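Local coordinates for NADPH-dependent aldehyde reductase YqhD (Escherichia coli, PDB 4QGS), which reduces a broad range of short-chain aldehydes to alcohols with NADPH, using one catalytic zinc ion per subunit, at residues R308-E320 with D330-R342. Sequence-based numbering, arbitrary orientation.
Sequences RDTKRAKLLQYAE and DDERIDAAIAATR
D335 OD1 is gripped by two nitrogens of R308, with NH2 at 2.9 Å nearly along the C-O axis and NH1 coming from above the carboxylate plane. This is the charged flank of a helix pair in the all-helical C-terminal half of the iron-containing alcohol dehydrogenase fold: helices 312-320 and 330-342 cross at 65°, their axes 8.9 Å apart, well away from the zinc site. NH1 also binds D331 OD1 at 3.0 Å, and a water accepts from NE and donates to that same oxygen, so D331 and D335, one turn apart, are tied to a single guanidinium. I334 CG2 lies over one face of this group; the bend at chi3 (-65°) helps turn it toward both acids. With an alanine in place of R308, the two carboxylates would probably lose their shared positive partner and I334 part of its cover.

Inside, L316 CD2 packs on I334 CG1 at 3.7 Å, while L315 CD1 touches I334 CG2. The two backbones come closest at A319 and A337, whose CB atoms meet at 3.6 Å. E320 OE1 and R333 NH2 form a salt bridge at 3.2 Å, though the hydrogen bond within it is weak. At the buried end, where Y318 and T341 both rest on F207 of helix 196-211, Y318 OH donates to T341 OG1 at 2.6 Å; that oxygen lies at the edge of the tyrosine ring and in turn donates to A337 O.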
loop_
_atom_site.group_PDB
_atom_site.type_symbol
_atom_site.label_atom_id
_atom_site.label_comp_id
_atom_site.label_asym_id
_atom_site.label_seq_id
_atom_site.Cartn_x
_atom_site.Cartn_y
_atom_site.Cartn_z
ATOM N N ARG A 308 14.235 -9.804 18.034
ATOM C CA ARG A 308 14.568 -8.735 18.974
ATOM C C ARG A 308 16.080 -8.557 19.106
ATOM O O ARG A 308 16.539 -7.507 19.544
ATOM C CB ARG A 308 13.949 -9.005 20.345
ATOM C CG ARG A 308 14.421 -10.301 20.999
ATOM C CD ARG A 308 13.528 -10.649 22.168
ATOM N NE ARG A 308 13.634 -9.665 23.237
ATOM C CZ ARG A 308 12.597 -9.132 23.872
ATOM N NH1 ARG A 308 12.800 -8.243 24.834
ATOM N NH2 ARG A 308 11.359 -9.479 23.547
ATOM N N ASP A 309 16.842 -9.578 18.726
ATOM C CA ASP A 309 18.301 -9.477 18.732
ATOM C C ASP A 309 18.810 -8.541 17.633
ATOM O O ASP A 309 19.467 -7.540 17.916
ATOM C CB ASP A 309 18.938 -10.861 18.563
ATOM C CG ASP A 309 18.737 -11.744 19.772
ATOM O OD1 ASP A 309 18.811 -11.229 20.908
ATOM O OD2 ASP A 309 18.484 -12.952 19.583
ATOM N N THR A 310 18.525 -8.871 16.378
ATOM C CA THR A 310 19.041 -8.074 15.274
ATOM C C THR A 310 18.366 -6.709 15.213
ATOM O O THR A 310 18.959 -5.750 14.729
ATOM C CB THR A 310 18.852 -8.771 13.915
ATOM O OG1 THR A 310 17.455 -9.000 13.683
ATOM C CG2 THR A 310 19.580 -10.104 13.878
ATOM N N LYS A 311 17.127 -6.620 15.705
ATOM C CA LYS A 311 16.401 -5.351 15.658
ATOM C C LYS A 311 16.527 -4.556 16.949
ATOM O O LYS A 311 15.827 -3.566 17.148
ATOM C CB LYS A 311 14.910 -5.599 15.373
ATOM C CG LYS A 311 14.623 -6.134 13.988
ATOM C CD LYS A 311 13.098 -6.326 13.814
ATOM C CE LYS A 311 12.766 -6.877 12.443
ATOM N NZ LYS A 311 13.132 -5.936 11.341
ATOM N N ARG A 312 17.418 -4.991 17.833
ATOM C CA ARG A 312 17.442 -4.465 19.187
ATOM C C ARG A 312 17.579 -2.937 19.247
ATOM O O ARG A 312 16.775 -2.279 19.899
ATOM C CB ARG A 312 18.571 -5.134 19.981
ATOM C CG ARG A 312 18.926 -4.448 21.261
ATOM C CD ARG A 312 20.285 -4.941 21.722
ATOM N NE ARG A 312 20.390 -5.007 23.174
ATOM C CZ ARG A 312 20.846 -4.018 23.935
ATOM N NH1 ARG A 312 21.239 -2.867 23.393
ATOM N NH2 ARG A 312 20.901 -4.181 25.249
ATOM N N ALA A 313 18.571 -2.370 18.565
ATOM C CA ALA A 313 18.797 -0.932 18.627
ATOM C C ALA A 313 17.600 -0.121 18.132
ATOM O O ALA A 313 17.204 0.846 18.774
ATOM C CB ALA A 313 20.048 -0.563 17.829
ATOM N N LYS A 314 17.024 -0.516 16.998
ATOM C CA LYS A 314 15.900 0.250 16.461
ATOM C C LYS A 314 14.617 -0.017 17.246
ATOM O O LYS A 314 13.759 0.850 17.306
ATOM C CB LYS A 314 15.699 -0.036 14.967
ATOM C CG LYS A 314 16.878 0.432 14.064
ATOM C CD LYS A 314 17.246 1.914 14.250
ATOM C CE LYS A 314 16.161 2.898 13.752
ATOM N NZ LYS A 314 16.079 2.981 12.264
ATOM N N LEU A 315 14.472 -1.194 17.852
ATOM C CA LEU A 315 13.330 -1.404 18.748
ATOM C C LEU A 315 13.403 -0.473 19.957
ATOM O O LEU A 315 12.397 0.068 20.395
ATOM C CB LEU A 315 13.264 -2.865 19.201
ATOM C CG LEU A 315 12.639 -3.800 18.172
ATOM C CD1 LEU A 315 13.001 -5.259 18.486
ATOM C CD2 LEU A 315 11.108 -3.605 18.168
ATOM N N LEU A 316 14.606 -0.268 20.497
ATOM C CA LEU A 316 14.762 0.640 21.625
ATOM C C LEU A 316 14.565 2.098 21.209
ATOM O O LEU A 316 14.014 2.908 21.963
ATOM C CB LEU A 316 16.156 0.464 22.258
ATOM C CG LEU A 316 16.355 -0.875 22.964
ATOM C CD1 LEU A 316 17.840 -1.074 23.276
ATOM C CD2 LEU A 316 15.537 -0.927 24.230
ATOM N N GLN A 317 15.020 2.435 20.008
ATOM C CA GLN A 317 14.829 3.793 19.498
ATOM C C GLN A 317 13.342 4.056 19.274
ATOM O O GLN A 317 12.822 5.111 19.624
ATOM C CB GLN A 317 15.620 4.022 18.201
ATOM C CG GLN A 317 15.523 5.471 17.686
ATOM C CD GLN A 317 16.517 5.778 16.576
ATOM O OE1 GLN A 317 17.554 5.127 16.457
ATOM N NE2 GLN A 317 16.198 6.772 15.749
ATOM N N TYR A 318 12.667 3.072 18.690
ATOM C CA TYR A 318 11.229 3.126 18.463
ATOM C C TYR A 318 10.492 3.300 19.784
ATOM O O TYR A 318 9.596 4.139 19.900
ATOM C CB TYR A 318 10.799 1.851 17.725
ATOM C CG TYR A 318 9.318 1.529 17.665
ATOM C CD1 TYR A 318 8.480 2.200 16.788
ATOM C CD2 TYR A 318 8.784 0.496 18.425
ATOM C CE1 TYR A 318 7.121 1.880 16.695
ATOM C CE2 TYR A 318 7.422 0.161 18.342
ATOM C CZ TYR A 318 6.602 0.866 17.480
ATOM O OH TYR A 318 5.264 0.550 17.385
ATOM N N ALA A 319 10.901 2.539 20.794
ATOM C CA ALA A 319 10.238 2.586 22.097
ATOM C C ALA A 319 10.338 3.975 22.712
ATOM O O ALA A 319 9.363 4.502 23.236
ATOM C CB ALA A 319 10.827 1.557 23.029
ATOM N N GLU A 320 11.522 4.570 22.628
ATOM C CA GLU A 320 11.744 5.901 23.176
ATOM C C GLU A 320 11.092 7.010 22.341
ATOM O O GLU A 320 10.351 7.846 22.872
ATOM C CB GLU A 320 13.255 6.150 23.301
ATOM C CG GLU A 320 13.622 7.472 23.926
ATOM C CD GLU A 320 15.112 7.570 24.200
ATOM O OE1 GLU A 320 15.671 6.626 24.795
ATOM O OE2 GLU A 320 15.726 8.581 23.810
ATOM N N ASP A 330 16.590 -2.861 28.753
ATOM C CA ASP A 330 16.417 -2.995 27.330
ATOM C C ASP A 330 15.307 -3.986 27.032
ATOM O O ASP A 330 14.389 -3.670 26.276
ATOM C CB ASP A 330 17.724 -3.424 26.691
ATOM C CG ASP A 330 18.743 -2.308 26.672
ATOM O OD1 ASP A 330 19.822 -2.532 26.104
ATOM O OD2 ASP A 330 18.472 -1.209 27.206
ATOM N N ASP A 331 15.354 -5.166 27.649
ATOM C CA ASP A 331 14.316 -6.160 27.381
ATOM C C ASP A 331 12.935 -5.694 27.832
ATOM O O ASP A 331 11.953 -5.936 27.139
ATOM C CB ASP A 331 14.646 -7.497 28.043
ATOM C CG ASP A 331 15.643 -8.301 27.243
ATOM O OD1 ASP A 331 15.597 -8.236 25.994
ATOM O OD2 ASP A 331 16.472 -8.999 27.861
ATOM N N GLU A 332 12.855 -5.036 28.985
ATOM C CA GLU A 332 11.576 -4.498 29.454
ATOM C C GLU A 332 11.062 -3.415 28.511
ATOM O O GLU A 332 9.864 -3.339 28.227
ATOM C CB GLU A 332 11.709 -3.922 30.862
ATOM C CG GLU A 332 11.979 -4.946 31.946
ATOM C CD GLU A 332 12.310 -4.293 33.278
ATOM O OE1 GLU A 332 12.949 -3.222 33.268
ATOM O OE2 GLU A 332 11.940 -4.849 34.330
ATOM N N ARG A 333 11.966 -2.567 28.031
ATOM C CA ARG A 333 11.560 -1.488 27.134
ATOM C C ARG A 333 11.055 -2.053 25.800
ATOM O O ARG A 333 10.042 -1.595 25.270
ATOM C CB ARG A 333 12.710 -0.506 26.913
ATOM C CG ARG A 333 13.124 0.256 28.174
ATOM C CD ARG A 333 14.393 1.075 27.936
ATOM N NE ARG A 333 14.144 2.114 26.946
ATOM C CZ ARG A 333 15.074 2.707 26.205
ATOM N NH1 ARG A 333 16.357 2.380 26.329
ATOM N NH2 ARG A 333 14.711 3.637 25.335
ATOM N N ILE A 334 11.756 -3.053 25.275
ATOM C CA ILE A 334 11.350 -3.689 24.025
ATOM C C ILE A 334 10.018 -4.412 24.221
ATOM O O ILE A 334 9.111 -4.292 23.389
ATOM C CB ILE A 334 12.426 -4.671 23.522
ATOM C CG1 ILE A 334 13.678 -3.894 23.100
ATOM C CG2 ILE A 334 11.897 -5.524 22.369
ATOM C CD1 ILE A 334 14.866 -4.787 22.724
ATOM N N ASP A 335 9.892 -5.149 25.323
ATOM C CA ASP A 335 8.621 -5.819 25.631
ATOM C C ASP A 335 7.479 -4.815 25.691
ATOM O O ASP A 335 6.406 -5.064 25.144
ATOM C CB ASP A 335 8.710 -6.587 26.954
ATOM C CG ASP A 335 9.482 -7.889 26.828
ATOM O OD1 ASP A 335 9.979 -8.205 25.725
ATOM O OD2 ASP A 335 9.597 -8.603 27.846
ATOM N N ALA A 336 7.705 -3.672 26.339
ATOM C CA ALA A 336 6.651 -2.669 26.462
ATOM C C ALA A 336 6.298 -2.057 25.104
ATOM O O ALA A 336 5.131 -1.745 24.853
ATOM C CB ALA A 336 7.054 -1.581 27.453
ATOM N N ALA A 337 7.303 -1.891 24.240
ATOM C CA ALA A 337 7.075 -1.325 22.909
ATOM C C ALA A 337 6.260 -2.280 22.055
ATOM O O ALA A 337 5.345 -1.867 21.345
ATOM C CB ALA A 337 8.396 -1.003 22.227
ATOM N N ILE A 338 6.597 -3.561 22.120
ATOM C CA ILE A 338 5.844 -4.578 21.392
ATOM C C ILE A 338 4.395 -4.632 21.908
ATOM O O ILE A 338 3.443 -4.682 21.120
ATOM C CB ILE A 338 6.526 -5.973 21.503
ATOM C CG1 ILE A 338 7.857 -5.961 20.754
ATOM C CG2 ILE A 338 5.636 -7.069 20.939
ATOM C CD1 ILE A 338 8.680 -7.229 20.893
ATOM N N ALA A 339 4.225 -4.588 23.226
ATOM C CA ALA A 339 2.883 -4.636 23.811
ATOM C C ALA A 339 2.058 -3.400 23.441
ATOM O O ALA A 339 0.856 -3.515 23.165
ATOM C CB ALA A 339 2.962 -4.781 25.326
ATOM N N ALA A 340 2.693 -2.223 23.443
ATOM C CA ALA A 340 1.999 -0.990 23.072
ATOM C C ALA A 340 1.541 -1.043 21.614
ATOM O O ALA A 340 0.470 -0.532 21.275
ATOM C CB ALA A 340 2.891 0.250 23.304
ATOM N N THR A 341 2.364 -1.649 20.761
ATOM C CA THR A 341 2.043 -1.773 19.339
ATOM C C THR A 341 0.866 -2.733 19.149
ATOM O O THR A 341 -0.084 -2.438 18.420
ATOM C CB THR A 341 3.268 -2.255 18.534
ATOM O OG1 THR A 341 4.376 -1.383 18.798
ATOM C CG2 THR A 341 2.981 -2.259 17.036
ATOM N N ARG A 342 0.935 -3.877 19.818
ATOM C CA ARG A 342 -0.153 -4.831 19.795
ATOM C C ARG A 342 -1.441 -4.167 20.267
ATOM O O ARG A 342 -2.474 -4.259 19.610
ATOM C CB ARG A 342 0.179 -6.036 20.671
ATOM C CG ARG A 342 -0.749 -7.208 20.464
ATOM C CD ARG A 342 -0.393 -8.367 21.405
ATOM N NE ARG A 342 0.854 -9.071 21.092
ATOM C CZ ARG A 342 0.982 -9.966 20.111
ATOM N NH1 ARG A 342 2.132 -10.590 19.918
ATOM N NH2 ARG A 342 -0.034 -10.223 19.304
HETATM O O HOH W 1 16.513 -9.793 24.092
#